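Local coordinates for sensor protein, Kinase (Polaromonas sp. JS666, PDB 3GRC), which probably takes part in phosphorelay signalling as a sensor kinase with a CheY-like receiver domain, at residues Pro7-Cys12 with Ala53-Leu58; Ile83-Ala88 with Ser105-Lys110. All blocks are in the same frame, centred on the assembly; numbering follows the deposited sequence.

Both contacts are pairings of neighbouring parallel strands in one five-stranded sheet, their centres about 10 Å apart: the centre of contact 1 lies about 3 Å from the chain centre, that of contact 2 about 7 Å. Strands 53-56 and 82-86 join them, with Val56 N 2.9 Å from Val84 O and Val56 O 2.9 Å from Val86 N, both probable hydrogen bonds. Beyond the C-terminal ends of strands 53-56, 82-86 and 106-108, Asp57 OD1 of contact 1 is hydrogen-bonded to Ser87 OG of contact 2, and Lys110 NZ lies at long, weak ion-pair range. In CheY-like receivers the aspartate at this place is the phosphate acceptor, so Asp57 probably has that part here.

Contact 1 of 2, residues Pro7-Cys12 with Ala53-Leu58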
ATOM      1  N   PRO A   7       8.072  -4.825  11.674  1.00 37.70           N
ATOM      2  CA  PRO A   7       6.775  -4.314  11.196  1.00 34.44           C
ATOM      3  C   PRO A   7       6.431  -5.003   9.868  1.00 30.64           C
ATOM      4  O   PRO A   7       7.272  -5.077   8.984  1.00 28.33           O
ATOM      5  CB  PRO A   7       7.030  -2.815  11.006  1.00 35.69           C
ATOM      6  CG  PRO A   7       8.204  -2.529  11.883  1.00 36.05           C
ATOM      7  CD  PRO A   7       9.071  -3.748  11.737  1.00 36.90           C
ATOM      8  N   ARG A   8       5.208  -5.500   9.715  1.00 28.12           N
ATOM      9  CA  ARG A   8       4.861  -6.191   8.475  1.00 26.19           C
ATOM     10  C   ARG A   8       4.012  -5.372   7.502  1.00 23.89           C
ATOM     11  O   ARG A   8       3.025  -4.747   7.888  1.00 25.70           O
ATOM     12  CB  ARG A   8       4.179  -7.524   8.797  1.00 26.32           C
ATOM     13  CG  ARG A   8       3.908  -8.401   7.569  1.00 31.70           C
ATOM     14  CD  ARG A   8       3.346  -9.791   7.936  1.00 31.71           C
ATOM     15  NE  ARG A   8       4.408 -10.653   8.434  1.00 36.27           N
ATOM     16  CZ  ARG A   8       4.855 -11.744   7.828  1.00 34.87           C
ATOM     17  NH1 ARG A   8       4.337 -12.149   6.684  1.00 34.79           N
ATOM     18  NH2 ARG A   8       5.847 -12.422   8.369  1.00 38.78           N
ATOM     19  N   ILE A   9       4.404  -5.385   6.231  1.00 21.98           N
ATOM     20  CA  ILE A   9       3.698  -4.634   5.192  1.00 21.04           C
ATOM     21  C   ILE A   9       2.920  -5.552   4.252  1.00 19.79           C
ATOM     22  O   ILE A   9       3.415  -6.602   3.865  1.00 21.58           O
ATOM     23  CB  ILE A   9       4.690  -3.836   4.320  1.00 21.09           C
ATOM     24  CG1 ILE A   9       5.577  -2.952   5.198  1.00 21.01           C
ATOM     25  CG2 ILE A   9       3.937  -3.009   3.287  1.00 20.69           C
ATOM     26  CD1 ILE A   9       4.825  -1.967   6.038  1.00 21.80           C
ATOM     27  N   LEU A  10       1.700  -5.171   3.891  1.00 18.59           N
ATOM     28  CA  LEU A  10       0.934  -5.973   2.949  1.00 16.72           C
ATOM     29  C   LEU A  10       1.063  -5.331   1.564  1.00 16.98           C
ATOM     30  O   LEU A  10       0.595  -4.218   1.337  1.00 18.51           O
ATOM     31  CB  LEU A  10      -0.539  -6.048   3.346  1.00 17.81           C
ATOM     32  CG  LEU A  10      -1.463  -6.752   2.342  1.00 19.09           C
ATOM     33  CD1 LEU A  10      -1.117  -8.232   2.218  1.00 18.49           C
ATOM     34  CD2 LEU A  10      -2.905  -6.597   2.805  1.00 22.56           C
ATOM     35  N   ILE A  11       1.720  -6.042   0.658  1.00 14.98           N
ATOM     36  CA  ILE A  11       1.934  -5.587  -0.707  1.00 16.26           C
ATOM     37  C   ILE A  11       0.825  -6.065  -1.640  1.00 16.73           C
ATOM     38  O   ILE A  11       0.676  -7.264  -1.862  1.00 19.09           O
ATOM     39  CB  ILE A  11       3.258  -6.142  -1.274  1.00 14.85           C
ATOM     40  CG1 ILE A  11       4.422  -5.743  -0.378  1.00 14.02           C
ATOM     41  CG2 ILE A  11       3.452  -5.664  -2.708  1.00 13.00           C
ATOM     42  CD1 ILE A  11       5.715  -6.416  -0.761  1.00 12.37           C
ATOM     43  N   CYS A  12       0.055  -5.136  -2.188  1.00 18.12           N
ATOM     44  CA  CYS A  12      -1.004  -5.489  -3.121  1.00 18.71           C
ATOM     45  C   CYS A  12      -0.531  -4.967  -4.464  1.00 20.31           C
ATOM     46  O   CYS A  12      -0.580  -3.754  -4.729  1.00 19.92           O
ATOM     47  CB  CYS A  12      -2.322  -4.828  -2.724  1.00 21.54           C
ATOM     48  SG  CYS A  12      -3.711  -5.119  -3.835  1.00 25.21           S
ATOM     49  N   ALA A  53       1.311  -1.409   7.601  1.00 24.71           N
ATOM     50  CA  ALA A  53       0.889  -0.626   6.459  1.00 24.05           C
ATOM     51  C   ALA A  53       0.679  -1.488   5.221  1.00 24.77           C
ATOM     52  O   ALA A  53       1.006  -2.665   5.201  1.00 24.83           O
ATOM     53  CB  ALA A  53       1.923   0.452   6.165  1.00 24.42           C
HETATM   54  N   MSE A  54       0.110  -0.883   4.193  1.00 24.54           N
HETATM   55  CA  MSE A  54      -0.146  -1.535   2.911  1.00 24.55           C
HETATM   56  C   MSE A  54       0.357  -0.651   1.781  1.00 23.61           C
HETATM   57  O   MSE A  54       0.308   0.581   1.875  1.00 24.34           O
HETATM   58  CB  MSE A  54      -1.658  -1.771   2.694  1.00 28.21           C
HETATM   59  CG  MSE A  54      -2.047  -2.290   1.299  1.00 34.53           C
HETATM   60 SE   MSE A  54      -3.974  -2.763   1.190  1.00 41.64          SE
HETATM   61  CE  MSE A  54      -3.929  -3.480  -0.664  1.00 39.67           C
ATOM     62  N   THR A  55       0.865  -1.272   0.725  1.00 20.02           N
ATOM     63  CA  THR A  55       1.280  -0.527  -0.455  1.00 19.74           C
ATOM     64  C   THR A  55       0.219  -0.928  -1.466  1.00 19.63           C
ATOM     65  O   THR A  55      -0.150  -2.107  -1.555  1.00 19.32           O
ATOM     66  CB  THR A  55       2.684  -0.933  -0.968  1.00 19.40           C
ATOM     67  OG1 THR A  55       2.665  -2.279  -1.455  1.00 17.58           O
ATOM     68  CG2 THR A  55       3.699  -0.813   0.150  1.00 21.66           C
ATOM     69  N   VAL A  56      -0.280   0.045  -2.221  1.00 19.37           N
ATOM     70  CA  VAL A  56      -1.325  -0.229  -3.193  1.00 19.05           C
ATOM     71  C   VAL A  56      -1.054   0.185  -4.628  1.00 19.79           C
ATOM     72  O   VAL A  56      -0.707   1.326  -4.918  1.00 19.21           O
ATOM     73  CB  VAL A  56      -2.644   0.430  -2.768  1.00 21.83           C
ATOM     74  CG1 VAL A  56      -3.732   0.160  -3.809  1.00 22.03           C
ATOM     75  CG2 VAL A  56      -3.050  -0.091  -1.411  1.00 26.04           C
ATOM     76  N   ASP A  57      -1.237  -0.770  -5.522  1.00 21.13           N
ATOM     77  CA  ASP A  57      -1.078  -0.550  -6.946  1.00 23.66           C
ATOM     78  C   ASP A  57      -2.433  -0.021  -7.408  1.00 26.13           C
ATOM     79  O   ASP A  57      -3.468  -0.615  -7.114  1.00 26.84           O
ATOM     80  CB  ASP A  57      -0.773  -1.882  -7.632  1.00 23.67           C
ATOM     81  CG  ASP A  57      -0.683  -1.765  -9.142  1.00 28.82           C
ATOM     82  OD1 ASP A  57      -0.676  -0.623  -9.667  1.00 27.50           O
ATOM     83  OD2 ASP A  57      -0.604  -2.834  -9.805  1.00 33.09           O
ATOM     84  N   LEU A  58      -2.436   1.094  -8.120  1.00 28.06           N
ATOM     85  CA  LEU A  58      -3.681   1.666  -8.594  1.00 32.24           C
ATOM     86  C   LEU A  58      -4.332   0.851  -9.710  1.00 35.40           C
ATOM     87  O   LEU A  58      -5.555   0.790  -9.808  1.00 34.98           O
ATOM     88  CB  LEU A  58      -3.436   3.090  -9.070  1.00 32.03           C
ATOM     89  CG  LEU A  58      -4.109   4.205  -8.272  1.00 36.21           C
ATOM     90  CD1 LEU A  58      -3.884   4.013  -6.779  1.00 35.38           C
ATOM     91  CD2 LEU A  58      -3.559   5.539  -8.740  1.00 35.16           C
TER
HETATM   92  O   HOH W   1       1.883  -2.553  -3.914  1.00 19.13           O
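Two central parallel strands of the receiver sheet, 8-12 and 53-56, pair here and lead into the acidic pocket at their C-terminal ends. Leu10 is held through both its N and its O: its N donates to Ala53 O at 2.9 Å (N-H...O 165°), and its O takes Thr55 N at 3.0 Å. Cys12 N then bonds to Thr55 O, and Asp57 N closes the series on Cys12 O at 3.2 Å, a more bent bond. With the segment axes 21° apart, the pairing is that of a parallel CheY-like alpha/beta sheet with helices packed on its two faces. On the face of Ile9, Ile11 and Thr55, covered by helix 16-28, Ile9 reaches across with two branches: CD1 meets Ala53 CB at 3.8 Å, while CG2, anti to the backbone N, meets Thr55 CG2, the two side chains crossing at about a right angle. Thr55 OG1, set between its backbone N and carbonyl carbon (chi1 66°), turns to the Ile11 side, 3.7 Å from Ile11 CG2, and a water 2.6 Å from this OG1 donates to Cys12 O. Leu10 and Met54, a selenomethionine, share the other face against helix 39-48, with Leu10 CD2 4.3 Å from Met54 SE. Beyond the strand, Asp57 OD1 accepts from the backbone N of Asn59, while OD2 has a weak bond from Asp14 N, with Glu13 close by.

Contact 2 of 2, residues Ile83-Ala88 with Ser105-Lys110; sequences IVVVSA and STWLEK
Backbone hydrogen bonds join Ile83-Ala88 to Ser105-Lys110, whose strand portions, 83-86 and 106-108, run parallel. Ser105 N donates to Ile83 O, Val85 N to Thr106 O (2.9 Å), Leu108 N to Val85 O (2.7 Å, N-H...O 166°), and Ser87 N to Leu108 O. Water extends the pairing at both ends, joining Ile83 N to Ser105 OG and Ala88 N to Lys110 NZ. Among apolar contacts, Val85 CG2 sits over one face of the Trp107 indole, 4.1 Å from the six-membered ring centroid and 18° off its normal, a CH-pi contact displaced toward the rim; Val85 CG1 meets Trp107 CE3. On the other face of the sheet Val84 CG1 packs on Leu108 CD1 at 3.9 Å. For charge, Lys110 CG lies anti to its own carbonyl carbon (chi1 -72°) and the extended chain beyond runs over the Ser87-Ala88 peptide, bringing CE to 3.7 Å from Val86 O. Its NZ makes a salt bridge to Glu13 at the acidic site, a place consistent with that of the conserved lysine of CheY-like receivers. With a leucine in its place, Glu13 would probably lose its positive partner and the water on Ala88 N one of its donors. The contact closes the beta-alpha-beta unit of strand 82-86, helix 90-97 and edge strand 106-108: Trp107 touches Glu94 of that helix, Val85 packs on helix 65-73, and Leu108 on helix 114-128.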
ATOM      1  N   ILE A  83      -1.346   3.674   4.497  1.00 21.30           N
ATOM      2  CA  ILE A  83      -1.362   3.236   3.114  1.00 20.40           C
ATOM      3  C   ILE A  83      -0.504   4.130   2.212  1.00 22.71           C
ATOM      4  O   ILE A  83      -0.584   5.356   2.284  1.00 23.66           O
ATOM      5  CB  ILE A  83      -2.790   3.240   2.547  1.00 22.20           C
ATOM      6  CG1 ILE A  83      -3.671   2.270   3.324  1.00 21.75           C
ATOM      7  CG2 ILE A  83      -2.754   2.887   1.058  1.00 21.63           C
ATOM      8  CD1 ILE A  83      -5.039   2.064   2.711  1.00 25.75           C
ATOM      9  N   VAL A  84       0.313   3.500   1.372  1.00 20.97           N
ATOM     10  CA  VAL A  84       1.172   4.194   0.415  1.00 19.44           C
ATOM     11  C   VAL A  84       0.833   3.640  -0.969  1.00 19.03           C
ATOM     12  O   VAL A  84       0.898   2.432  -1.193  1.00 18.63           O
ATOM     13  CB  VAL A  84       2.697   3.932   0.699  1.00 19.43           C
ATOM     14  CG1 VAL A  84       3.545   4.473  -0.434  1.00 17.31           C
ATOM     15  CG2 VAL A  84       3.115   4.578   2.008  1.00 18.78           C
ATOM     16  N   VAL A  85       0.459   4.517  -1.895  1.00 19.32           N
ATOM     17  CA  VAL A  85       0.145   4.082  -3.250  1.00 18.02           C
ATOM     18  C   VAL A  85       1.461   4.034  -4.029  1.00 19.25           C
ATOM     19  O   VAL A  85       2.264   4.967  -3.954  1.00 20.00           O
ATOM     20  CB  VAL A  85      -0.816   5.074  -3.968  1.00 19.08           C
ATOM     21  CG1 VAL A  85      -0.851   4.779  -5.456  1.00 16.95           C
ATOM     22  CG2 VAL A  85      -2.201   4.968  -3.392  1.00 20.18           C
ATOM     23  N   VAL A  86       1.686   2.937  -4.746  1.00 18.26           N
ATOM     24  CA  VAL A  86       2.886   2.759  -5.561  1.00 19.72           C
ATOM     25  C   VAL A  86       2.294   2.284  -6.869  1.00 22.34           C
ATOM     26  O   VAL A  86       1.879   1.129  -6.995  1.00 22.23           O
ATOM     27  CB  VAL A  86       3.830   1.667  -5.001  1.00 21.57           C
ATOM     28  CG1 VAL A  86       5.085   1.575  -5.873  1.00 20.01           C
ATOM     29  CG2 VAL A  86       4.197   1.973  -3.552  1.00 17.77           C
ATOM     30  N   SER A  87       2.242   3.184  -7.841  1.00 23.04           N
ATOM     31  CA  SER A  87       1.623   2.858  -9.103  1.00 26.35           C
ATOM     32  C   SER A  87       2.142   3.735 -10.221  1.00 28.89           C
ATOM     33  O   SER A  87       2.645   4.835  -9.983  1.00 30.54           O
ATOM     34  CB  SER A  87       0.101   3.015  -8.953  1.00 23.58           C
ATOM     35  OG  SER A  87      -0.587   2.573 -10.092  1.00 25.01           O
ATOM     36  N   ALA A  88       1.999   3.234 -11.444  1.00 31.44           N
ATOM     37  CA  ALA A  88       2.446   3.922 -12.647  1.00 33.78           C
ATOM     38  C   ALA A  88       1.735   5.255 -12.884  1.00 35.35           C
ATOM     39  O   ALA A  88       2.344   6.245 -13.292  1.00 37.30           O
ATOM     40  CB  ALA A  88       2.250   3.006 -13.848  1.00 33.78           C
ATOM     41  N   SER A 105      -1.224   8.262   2.673  1.00 30.17           N
ATOM     42  CA  SER A 105      -0.066   9.026   3.102  1.00 29.62           C
ATOM     43  C   SER A 105       0.786   9.603   1.980  1.00 28.53           C
ATOM     44  O   SER A 105       1.142  10.782   2.010  1.00 27.31           O
ATOM     45  CB  SER A 105       0.802   8.166   4.019  1.00 29.71           C
ATOM     46  OG  SER A 105       0.057   7.751   5.156  1.00 34.47           O
ATOM     47  N   THR A 106       1.117   8.777   1.000  1.00 26.91           N
ATOM     48  CA  THR A 106       1.947   9.218  -0.110  1.00 25.76           C
ATOM     49  C   THR A 106       1.609   8.456  -1.376  1.00 23.26           C
ATOM     50  O   THR A 106       1.293   7.273  -1.327  1.00 22.20           O
ATOM     51  CB  THR A 106       3.448   8.970   0.156  1.00 27.81           C
ATOM     52  OG1 THR A 106       3.749   9.173   1.542  1.00 31.38           O
ATOM     53  CG2 THR A 106       4.287   9.926  -0.679  1.00 28.90           C
ATOM     54  N   TRP A 107       1.698   9.151  -2.504  1.00 22.26           N
ATOM     55  CA  TRP A 107       1.437   8.581  -3.815  1.00 23.05           C
ATOM     56  C   TRP A 107       2.787   8.518  -4.530  1.00 24.71           C
ATOM     57  O   TRP A 107       3.337   9.547  -4.920  1.00 25.64           O
ATOM     58  CB  TRP A 107       0.465   9.470  -4.595  1.00 20.86           C
ATOM     59  CG  TRP A 107      -0.858   9.636  -3.912  1.00 21.80           C
ATOM     60  CD1 TRP A 107      -1.102  10.315  -2.750  1.00 20.88           C
ATOM     61  CD2 TRP A 107      -2.109   9.099  -4.324  1.00 22.32           C
ATOM     62  NE1 TRP A 107      -2.434  10.248  -2.423  1.00 24.11           N
ATOM     63  CE2 TRP A 107      -3.098   9.510  -3.408  1.00 23.79           C
ATOM     64  CE3 TRP A 107      -2.533   8.333  -5.432  1.00 24.02           C
ATOM     65  CZ2 TRP A 107      -4.438   9.161  -3.491  1.00 22.03           C
ATOM     66  CZ3 TRP A 107      -3.878   7.974  -5.535  1.00 24.78           C
ATOM     67  CH2 TRP A 107      -4.817   8.411  -4.581  1.00 24.39           C
ATOM     68  N   LEU A 108       3.316   7.310  -4.688  1.00 24.39           N
ATOM     69  CA  LEU A 108       4.614   7.100  -5.328  1.00 24.67           C
ATOM     70  C   LEU A 108       4.494   6.551  -6.741  1.00 24.51           C
ATOM     71  O   LEU A 108       3.698   5.652  -7.002  1.00 22.59           O
ATOM     72  CB  LEU A 108       5.471   6.130  -4.497  1.00 24.84           C
ATOM     73  CG  LEU A 108       5.780   6.529  -3.056  1.00 27.34           C
ATOM     74  CD1 LEU A 108       6.761   5.543  -2.425  1.00 28.23           C
ATOM     75  CD2 LEU A 108       6.376   7.921  -3.057  1.00 30.25           C
ATOM     76  N   GLU A 109       5.316   7.082  -7.639  1.00 23.98           N
ATOM     77  CA  GLU A 109       5.325   6.637  -9.027  1.00 27.62           C
ATOM     78  C   GLU A 109       6.326   5.504  -9.274  1.00 25.98           C
ATOM     79  O   GLU A 109       7.116   5.148  -8.409  1.00 23.40           O
ATOM     80  CB  GLU A 109       5.671   7.818  -9.952  1.00 32.29           C
ATOM     81  CG  GLU A 109       4.611   8.919  -9.978  1.00 43.39           C
ATOM     82  CD  GLU A 109       4.939  10.051 -10.938  1.00 47.91           C
ATOM     83  OE1 GLU A 109       5.990  10.707 -10.751  1.00 49.71           O
ATOM     84  OE2 GLU A 109       4.138  10.285 -11.874  1.00 51.74           O
ATOM     85  N   LYS A 110       6.249   4.926 -10.463  1.00 26.24           N
ATOM     86  CA  LYS A 110       7.162   3.883 -10.893  1.00 28.45           C
ATOM     87  C   LYS A 110       7.851   4.538 -12.093  1.00 29.86           C
ATOM     88  O   LYS A 110       7.212   5.263 -12.854  1.00 31.86           O
ATOM     89  CB  LYS A 110       6.400   2.633 -11.339  1.00 27.67           C
ATOM     90  CG  LYS A 110       5.745   1.822 -10.203  1.00 26.85           C
ATOM     91  CD  LYS A 110       4.909   0.701 -10.773  1.00 24.18           C
ATOM     92  CE  LYS A 110       4.126  -0.061  -9.705  1.00 25.25           C
ATOM     93  NZ  LYS A 110       3.201  -1.101 -10.286  1.00 25.09           N
TER
HETATM   94  O   HOH W   2      -2.080   6.295   5.234  1.00 21.86           O
HETATM   95  O   HOH W   3       1.165   0.402 -11.474  1.00 27.12           O